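Local coordinates for class II aldolase/adducin domain protein (Pseudomonas syringae pv. phaseolicola 1448A, PDB 3OCR) that is of unconfirmed function but belongs to the class II aldolase/adducin family, whose members include lyases and actin-binding adducins, at residues A[66-78]-A[102-116]. Residues are numbered along the deposited sequence; the frame is centred on the assembly and turned at random.
Sequences DEHFLINAFGLLF and LGINYAGYVIHSAIH
The ring of Phe-69 touches both Tyr-109 and His-116, and this end of the contact, under helix 110-118, is its densely packed part. Phe-69 CE1 presses on one face of the imidazole, 3.4 Å from His-116 CG and offset toward the rim, with the two ring planes turned 39° apart. Phe-69 CD2 meets the phenol oxygen, Tyr-109 OH, at 3.4 Å, the two side chains crossing at about a right angle. Two residues further along strand 68-71, Ile-71 points to the same side. With CG1 anti to the backbone N (chi1 -167°), it sends CD1 to the edge of the tyrosine ring, 3.8 Å from Tyr-109 CD1, and over one face of His-112, while its CG2 branch meets Ile-104 CG2 at 3.6 Å. The imidazoles, packed against apolar groups, have their polar partner on a neighbouring strand: His-112 ND1 and His-116 NE2 both hydrogen-bond to Ser-59 OG. Helix 110-118 thus packs across one face of the mixed sheet of this AraD-like domain, and helix 29-47 touches Leu-70 on the other.

Beyond the strand the contact becomes a more solvent-open meeting of two loops. A nearly straight bond joins Phe-74 N to Gly-103 O (2.8 Å, N-H...O 170°), just ahead of the glycine of the type II turn 73-76. Nearby, a water donates to Asn-72 O and accepts from Asn-105 N, linking two backbone atoms too far apart to bond directly. The Phe-74 ring is covered on one face by Asn-105, whose CA makes a CH-pi contact 4.0 Å from the Phe-74 ring centroid; Arg-255 of a second subunit adds a cation-pi interaction. At the looser outer margin, exposed Leu-102 touches Ala-73 and Leu-76 through CD1.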
ATOM      1  N   ASP A  66      11.592 -28.252  31.892  1.00 51.54           N
ATOM      2  CA  ASP A  66      12.753 -27.385  31.676  1.00 49.43           C
ATOM      3  C   ASP A  66      12.349 -25.984  31.235  1.00 47.28           C
ATOM      4  O   ASP A  66      11.456 -25.823  30.384  1.00 46.93           O
ATOM      5  CB  ASP A  66      13.666 -27.979  30.610  1.00 49.58           C
ATOM      6  CG  ASP A  66      14.149 -29.369  30.959  1.00 51.98           C
ATOM      7  OD1 ASP A  66      14.919 -29.519  31.940  1.00 52.30           O
ATOM      8  OD2 ASP A  66      13.764 -30.313  30.237  1.00 54.33           O
ATOM      9  N   GLU A  67      13.021 -24.975  31.785  1.00 45.02           N
ATOM     10  CA  GLU A  67      12.809 -23.602  31.346  1.00 43.13           C
ATOM     11  C   GLU A  67      13.563 -23.351  30.034  1.00 40.64           C
ATOM     12  O   GLU A  67      14.547 -22.610  29.992  1.00 39.92           O
ATOM     13  CB  GLU A  67      13.180 -22.598  32.447  1.00 44.03           C
ATOM     14  CG  GLU A  67      12.224 -22.604  33.671  1.00 47.36           C
ATOM     15  CD  GLU A  67      10.877 -21.899  33.406  1.00 50.58           C
ATOM     16  OE1 GLU A  67      10.866 -20.774  32.848  1.00 51.38           O
ATOM     17  OE2 GLU A  67       9.820 -22.468  33.764  1.00 52.49           O
ATOM     18  N   HIS A  68      13.091 -24.009  28.973  1.00 38.43           N
ATOM     19  CA  HIS A  68      13.658 -23.882  27.635  1.00 36.03           C
ATOM     20  C   HIS A  68      12.674 -23.188  26.701  1.00 34.22           C
ATOM     21  O   HIS A  68      11.456 -23.291  26.895  1.00 33.94           O
ATOM     22  CB  HIS A  68      14.068 -25.241  27.072  1.00 36.62           C
ATOM     23  CG  HIS A  68      15.213 -25.877  27.798  1.00 38.66           C
ATOM     24  ND1 HIS A  68      15.547 -27.207  27.643  1.00 40.04           N
ATOM     25  CD2 HIS A  68      16.088 -25.373  28.698  1.00 39.92           C
ATOM     26  CE1 HIS A  68      16.583 -27.493  28.409  1.00 41.61           C
ATOM     27  NE2 HIS A  68      16.933 -26.396  29.061  1.00 42.31           N
ATOM     28  N   PHE A  69      13.224 -22.468  25.716  1.00 31.84           N
ATOM     29  CA  PHE A  69      12.472 -21.606  24.805  1.00 30.46           C
ATOM     30  C   PHE A  69      12.965 -21.707  23.373  1.00 29.25           C
ATOM     31  O   PHE A  69      14.140 -21.965  23.121  1.00 29.30           O
ATOM     32  CB  PHE A  69      12.546 -20.136  25.267  1.00 30.22           C
ATOM     33  CG  PHE A  69      12.110 -19.952  26.672  1.00 31.07           C
ATOM     34  CD1 PHE A  69      10.794 -19.658  26.963  1.00 31.35           C
ATOM     35  CD2 PHE A  69      13.009 -20.161  27.726  1.00 32.63           C
ATOM     36  CE1 PHE A  69      10.371 -19.525  28.287  1.00 32.38           C
ATOM     37  CE2 PHE A  69      12.595 -20.047  29.053  1.00 32.29           C
ATOM     38  CZ  PHE A  69      11.268 -19.723  29.330  1.00 32.57           C
ATOM     39  N   LEU A  70      12.047 -21.491  22.437  1.00 28.22           N
ATOM     40  CA  LEU A  70      12.354 -21.503  21.008  1.00 26.94           C
ATOM     41  C   LEU A  70      12.346 -20.100  20.422  1.00 26.27           C
ATOM     42  O   LEU A  70      11.488 -19.270  20.764  1.00 26.13           O
ATOM     43  CB  LEU A  70      11.340 -22.381  20.278  1.00 27.80           C
ATOM     44  CG  LEU A  70      11.356 -23.865  20.649  1.00 28.65           C
ATOM     45  CD1 LEU A  70       9.949 -24.509  20.478  1.00 28.86           C
ATOM     46  CD2 LEU A  70      12.400 -24.571  19.799  1.00 30.43           C
ATOM     47  N   ILE A  71      13.309 -19.835  19.539  1.00 25.54           N
ATOM     48  CA  ILE A  71      13.444 -18.544  18.857  1.00 24.29           C
ATOM     49  C   ILE A  71      14.124 -18.775  17.493  1.00 24.57           C
ATOM     50  O   ILE A  71      14.711 -19.859  17.250  1.00 23.72           O
ATOM     51  CB  ILE A  71      14.213 -17.528  19.762  1.00 24.68           C
ATOM     52  CG1 ILE A  71      14.108 -16.099  19.230  1.00 24.40           C
ATOM     53  CG2 ILE A  71      15.662 -17.993  19.986  1.00 23.81           C
ATOM     54  CD1 ILE A  71      14.068 -15.024  20.316  1.00 23.79           C
ATOM     55  N   ASN A  72      14.003 -17.802  16.587  1.00 24.27           N
ATOM     56  CA  ASN A  72      14.679 -17.883  15.286  1.00 25.31           C
ATOM     57  C   ASN A  72      16.199 -17.862  15.417  1.00 25.34           C
ATOM     58  O   ASN A  72      16.750 -17.252  16.347  1.00 25.16           O
ATOM     59  CB  ASN A  72      14.186 -16.801  14.284  1.00 24.85           C
ATOM     60  CG  ASN A  72      14.508 -15.369  14.730  1.00 27.33           C
ATOM     61  OD1 ASN A  72      14.246 -14.969  15.863  1.00 27.23           O
ATOM     62  ND2 ASN A  72      15.072 -14.593  13.819  1.00 31.37           N
ATOM     63  N   ALA A  73      16.848 -18.563  14.498  1.00 25.76           N
ATOM     64  CA  ALA A  73      18.291 -18.509  14.325  1.00 27.45           C
ATOM     65  C   ALA A  73      18.708 -17.135  13.820  1.00 28.52           C
ATOM     66  O   ALA A  73      17.995 -16.514  13.026  1.00 28.14           O
ATOM     67  CB  ALA A  73      18.769 -19.620  13.344  1.00 27.02           C
ATOM     68  N   PHE A  74      19.895 -16.709  14.263  1.00 30.51           N
ATOM     69  CA  PHE A  74      20.506 -15.406  13.962  1.00 31.58           C
ATOM     70  C   PHE A  74      20.660 -15.185  12.470  1.00 31.73           C
ATOM     71  O   PHE A  74      21.419 -15.898  11.811  1.00 32.11           O
ATOM     72  CB  PHE A  74      21.907 -15.375  14.585  1.00 32.26           C
ATOM     73  CG  PHE A  74      22.458 -13.982  14.849  1.00 33.85           C
ATOM     74  CD1 PHE A  74      21.636 -12.855  14.802  1.00 35.84           C
ATOM     75  CD2 PHE A  74      23.804 -13.820  15.204  1.00 35.90           C
ATOM     76  CE1 PHE A  74      22.148 -11.572  15.083  1.00 35.48           C
ATOM     77  CE2 PHE A  74      24.326 -12.554  15.497  1.00 36.54           C
ATOM     78  CZ  PHE A  74      23.496 -11.430  15.434  1.00 36.59           C
ATOM     79  N   GLY A  75      19.921 -14.230  11.922  1.00 31.37           N
ATOM     80  CA  GLY A  75      20.118 -13.869  10.513  1.00 31.68           C
ATOM     81  C   GLY A  75      19.179 -14.492   9.489  1.00 31.57           C
ATOM     82  O   GLY A  75      19.238 -14.139   8.320  1.00 32.01           O
ATOM     83  N   LEU A  76      18.307 -15.400   9.916  1.00 31.28           N
ATOM     84  CA  LEU A  76      17.272 -15.931   9.024  1.00 31.27           C
ATOM     85  C   LEU A  76      16.080 -14.996   8.960  1.00 30.77           C
ATOM     86  O   LEU A  76      15.717 -14.394   9.955  1.00 30.56           O
ATOM     87  CB  LEU A  76      16.774 -17.289   9.508  1.00 31.07           C
ATOM     88  CG  LEU A  76      17.714 -18.488   9.404  1.00 32.62           C
ATOM     89  CD1 LEU A  76      16.877 -19.782   9.550  1.00 31.07           C
ATOM     90  CD2 LEU A  76      18.478 -18.476   8.100  1.00 33.45           C
ATOM     91  N   LEU A  77      15.467 -14.906   7.788  1.00 30.94           N
ATOM     92  CA  LEU A  77      14.212 -14.186   7.604  1.00 30.52           C
ATOM     93  C   LEU A  77      13.015 -15.007   8.119  1.00 30.12           C
ATOM     94  O   LEU A  77      13.055 -16.231   8.113  1.00 29.91           O
ATOM     95  CB  LEU A  77      14.020 -13.872   6.120  1.00 31.05           C
ATOM     96  CG  LEU A  77      15.076 -12.985   5.466  1.00 32.77           C
ATOM     97  CD1 LEU A  77      14.853 -12.926   3.963  1.00 33.87           C
ATOM     98  CD2 LEU A  77      15.001 -11.583   6.093  1.00 34.43           C
ATOM     99  N   PHE A  78      11.958 -14.314   8.545  1.00 29.68           N
ATOM    100  CA  PHE A  78      10.733 -14.933   9.071  1.00 29.94           C
ATOM    101  C   PHE A  78      10.200 -15.943   8.075  1.00 31.66           C
ATOM    102  O   PHE A  78       9.639 -16.969   8.452  1.00 32.02           O
ATOM    103  CB  PHE A  78       9.686 -13.858   9.340  1.00 29.02           C
ATOM    104  CG  PHE A  78       9.852 -13.161  10.680  1.00 28.91           C
ATOM    105  CD1 PHE A  78      11.118 -13.023  11.264  1.00 29.23           C
ATOM    106  CD2 PHE A  78       8.752 -12.662  11.351  1.00 29.13           C
ATOM    107  CE1 PHE A  78      11.281 -12.383  12.502  1.00 29.03           C
ATOM    108  CE2 PHE A  78       8.893 -12.004  12.599  1.00 29.98           C
ATOM    109  CZ  PHE A  78      10.167 -11.870  13.168  1.00 29.22           C
ATOM    110  N   LEU A 102      23.852 -21.450  13.565  1.00 40.54           N
ATOM    111  CA  LEU A 102      23.874 -19.982  13.435  1.00 38.86           C
ATOM    112  C   LEU A 102      23.730 -19.263  14.766  1.00 37.51           C
ATOM    113  O   LEU A 102      23.962 -18.063  14.857  1.00 37.17           O
ATOM    114  CB  LEU A 102      22.773 -19.487  12.486  1.00 38.45           C
ATOM    115  CG  LEU A 102      22.820 -19.893  11.009  1.00 38.97           C
ATOM    116  CD1 LEU A 102      21.510 -19.526  10.314  1.00 38.85           C
ATOM    117  CD2 LEU A 102      24.010 -19.263  10.288  1.00 39.08           C
ATOM    118  N   GLY A 103      23.316 -19.996  15.791  1.00 36.82           N
ATOM    119  CA  GLY A 103      23.020 -19.399  17.087  1.00 35.27           C
ATOM    120  C   GLY A 103      21.868 -18.426  16.991  1.00 34.38           C
ATOM    121  O   GLY A 103      21.068 -18.477  16.046  1.00 34.47           O
ATOM    122  N   ILE A 104      21.779 -17.531  17.966  1.00 33.39           N
ATOM    123  CA  ILE A 104      20.648 -16.624  18.056  1.00 32.71           C
ATOM    124  C   ILE A 104      21.148 -15.208  18.143  1.00 32.83           C
ATOM    125  O   ILE A 104      22.324 -14.979  18.336  1.00 32.86           O
ATOM    126  CB  ILE A 104      19.741 -16.916  19.309  1.00 32.59           C
ATOM    127  CG1 ILE A 104      20.479 -16.620  20.631  1.00 33.02           C
ATOM    128  CG2 ILE A 104      19.198 -18.347  19.262  1.00 32.32           C
ATOM    129  CD1 ILE A 104      19.532 -16.374  21.854  1.00 34.37           C
ATOM    130  N   ASN A 105      20.246 -14.260  17.974  1.00 33.11           N
ATOM    131  CA  ASN A 105      20.554 -12.881  18.286  1.00 34.26           C
ATOM    132  C   ASN A 105      20.438 -12.737  19.785  1.00 34.72           C
ATOM    133  O   ASN A 105      19.340 -12.546  20.322  1.00 34.29           O
ATOM    134  CB  ASN A 105      19.561 -11.945  17.614  1.00 34.05           C
ATOM    135  CG  ASN A 105      19.805 -10.502  17.955  1.00 35.29           C
ATOM    136  OD1 ASN A 105      20.646 -10.178  18.796  1.00 36.36           O
ATOM    137  ND2 ASN A 105      19.074  -9.615  17.290  1.00 36.16           N
ATOM    138  N   TYR A 106      21.577 -12.837  20.452  1.00 35.92           N
ATOM    139  CA  TYR A 106      21.609 -12.866  21.907  1.00 37.37           C
ATOM    140  C   TYR A 106      21.002 -11.603  22.530  1.00 37.31           C
ATOM    141  O   TYR A 106      20.265 -11.688  23.514  1.00 37.72           O
ATOM    142  CB  TYR A 106      23.043 -13.044  22.370  1.00 38.17           C
ATOM    143  CG  TYR A 106      23.225 -13.440  23.814  1.00 41.39           C
ATOM    144  CD1 TYR A 106      23.355 -12.465  24.814  1.00 42.85           C
ATOM    145  CD2 TYR A 106      23.330 -14.789  24.176  1.00 42.81           C
ATOM    146  CE1 TYR A 106      23.566 -12.827  26.139  1.00 45.50           C
ATOM    147  CE2 TYR A 106      23.532 -15.161  25.498  1.00 44.54           C
ATOM    148  CZ  TYR A 106      23.651 -14.178  26.472  1.00 45.79           C
ATOM    149  OH  TYR A 106      23.856 -14.550  27.772  1.00 46.80           O
ATOM    150  N   ALA A 107      21.295 -10.445  21.946  1.00 36.85           N
ATOM    151  CA  ALA A 107      20.797  -9.177  22.481  1.00 36.75           C
ATOM    152  C   ALA A 107      19.289  -9.001  22.242  1.00 36.14           C
ATOM    153  O   ALA A 107      18.586  -8.408  23.069  1.00 36.41           O
ATOM    154  CB  ALA A 107      21.582  -8.018  21.884  1.00 37.70           C
ATOM    155  N   GLY A 108      18.796  -9.522  21.118  1.00 34.38           N
ATOM    156  CA  GLY A 108      17.360  -9.468  20.804  1.00 33.28           C
ATOM    157  C   GLY A 108      16.499 -10.358  21.699  1.00 32.52           C
ATOM    158  O   GLY A 108      15.298 -10.152  21.806  1.00 32.47           O
ATOM    159  N   TYR A 109      17.118 -11.364  22.319  1.00 32.04           N
ATOM    160  CA  TYR A 109      16.423 -12.311  23.192  1.00 31.22           C
ATOM    161  C   TYR A 109      16.164 -11.809  24.620  1.00 31.39           C
ATOM    162  O   TYR A 109      15.322 -12.361  25.344  1.00 31.70           O
ATOM    163  CB  TYR A 109      17.211 -13.622  23.253  1.00 30.84           C
ATOM    164  CG  TYR A 109      16.624 -14.699  24.150  1.00 30.34           C
ATOM    165  CD1 TYR A 109      15.421 -15.332  23.829  1.00 30.75           C
ATOM    166  CD2 TYR A 109      17.294 -15.115  25.306  1.00 29.77           C
ATOM    167  CE1 TYR A 109      14.879 -16.350  24.664  1.00 31.27           C
ATOM    168  CE2 TYR A 109      16.751 -16.115  26.144  1.00 30.13           C
ATOM    169  CZ  TYR A 109      15.555 -16.729  25.809  1.00 31.01           C
ATOM    170  OH  TYR A 109      15.041 -17.737  26.615  1.00 33.18           O
ATOM    171  N   VAL A 110      16.900 -10.791  25.035  1.00 30.87           N
ATOM    172  CA  VAL A 110      16.781 -10.268  26.391  1.00 30.83           C
ATOM    173  C   VAL A 110      15.352  -9.869  26.781  1.00 29.95           C
ATOM    174  O   VAL A 110      14.900 -10.178  27.885  1.00 30.43           O
ATOM    175  CB  VAL A 110      17.752  -9.096  26.611  1.00 31.24           C
ATOM    176  CG1 VAL A 110      17.457  -8.390  27.945  1.00 31.85           C
ATOM    177  CG2 VAL A 110      19.220  -9.612  26.567  1.00 32.32           C
ATOM    178  N   ILE A 111      14.637  -9.192  25.889  1.00 29.03           N
ATOM    179  CA  ILE A 111      13.250  -8.823  26.198  1.00 28.59           C
ATOM    180  C   ILE A 111      12.359 -10.053  26.416  1.00 27.32           C
ATOM    181  O   ILE A 111      11.572 -10.093  27.344  1.00 27.21           O
ATOM    182  CB  ILE A 111      12.643  -7.829  25.161  1.00 28.64           C
ATOM    183  CG1 ILE A 111      11.266  -7.356  25.642  1.00 30.36           C
ATOM    184  CG2 ILE A 111      12.611  -8.425  23.727  1.00 29.11           C
ATOM    185  CD1 ILE A 111      10.893  -5.961  25.158  1.00 34.61           C
ATOM    186  N   HIS A 112      12.524 -11.062  25.569  1.00 26.87           N
ATOM    187  CA  HIS A 112      11.802 -12.308  25.692  1.00 26.62           C
ATOM    188  C   HIS A 112      12.112 -12.973  27.028  1.00 27.18           C
ATOM    189  O   HIS A 112      11.196 -13.348  27.763  1.00 27.33           O
ATOM    190  CB  HIS A 112      12.103 -13.203  24.484  1.00 26.20           C
ATOM    191  CG  HIS A 112      11.645 -12.593  23.192  1.00 25.52           C
ATOM    192  ND1 HIS A 112      10.363 -12.750  22.709  1.00 23.07           N
ATOM    193  CD2 HIS A 112      12.274 -11.754  22.329  1.00 24.46           C
ATOM    194  CE1 HIS A 112      10.231 -12.062  21.589  1.00 23.47           C
ATOM    195  NE2 HIS A 112      11.375 -11.448  21.334  1.00 23.87           N
ATOM    196  N   SER A 113      13.403 -13.073  27.343  1.00 28.00           N
ATOM    197  CA  SER A 113      13.873 -13.645  28.599  1.00 29.00           C
ATOM    198  C   SER A 113      13.289 -12.917  29.823  1.00 28.84           C
ATOM    199  O   SER A 113      12.809 -13.552  30.764  1.00 28.90           O
ATOM    200  CB  SER A 113      15.401 -13.566  28.648  1.00 28.77           C
ATOM    201  OG  SER A 113      15.845 -14.169  29.843  1.00 33.29           O
ATOM    202  N   ALA A 114      13.337 -11.589  29.810  1.00 29.08           N
ATOM    203  CA  ALA A 114      12.806 -10.807  30.941  1.00 29.35           C
ATOM    204  C   ALA A 114      11.325 -11.104  31.184  1.00 29.23           C
ATOM    205  O   ALA A 114      10.901 -11.314  32.335  1.00 30.02           O
ATOM    206  CB  ALA A 114      13.016  -9.302  30.713  1.00 29.76           C
ATOM    207  N   ILE A 115      10.535 -11.123  30.112  1.00 28.96           N
ATOM    208  CA  ILE A 115       9.094 -11.369  30.243  1.00 28.07           C
ATOM    209  C   ILE A 115       8.771 -12.820  30.630  1.00 27.87           C
ATOM    210  O   ILE A 115       8.012 -13.035  31.570  1.00 27.66           O
ATOM    211  CB  ILE A 115       8.279 -10.931  28.980  1.00 27.56           C
ATOM    212  CG1 ILE A 115       8.556  -9.465  28.602  1.00 29.17           C
ATOM    213  CG2 ILE A 115       6.779 -11.147  29.203  1.00 27.29           C
ATOM    214  CD1 ILE A 115       8.320  -8.422  29.745  1.00 30.72           C
ATOM    215  N   HIS A 116       9.349 -13.798  29.920  1.00 28.29           N
ATOM    216  CA  HIS A 116       9.156 -15.215  30.254  1.00 28.93           C
ATOM    217  C   HIS A 116       9.499 -15.572  31.712  1.00 29.78           C
ATOM    218  O   HIS A 116       8.833 -16.402  32.354  1.00 30.07           O
ATOM    219  CB  HIS A 116       9.946 -16.129  29.294  1.00 28.13           C
ATOM    220  CG  HIS A 116       9.273 -16.348  27.969  1.00 27.88           C
ATOM    221  ND1 HIS A 116       8.036 -16.950  27.849  1.00 28.08           N
ATOM    222  CD2 HIS A 116       9.676 -16.068  26.706  1.00 26.78           C
ATOM    223  CE1 HIS A 116       7.702 -17.015  26.572  1.00 25.55           C
ATOM    224  NE2 HIS A 116       8.674 -16.475  25.860  1.00 26.07           N
TER
HETATM  225  O   HOH W   1      17.528 -14.810  17.454  1.00 27.19           O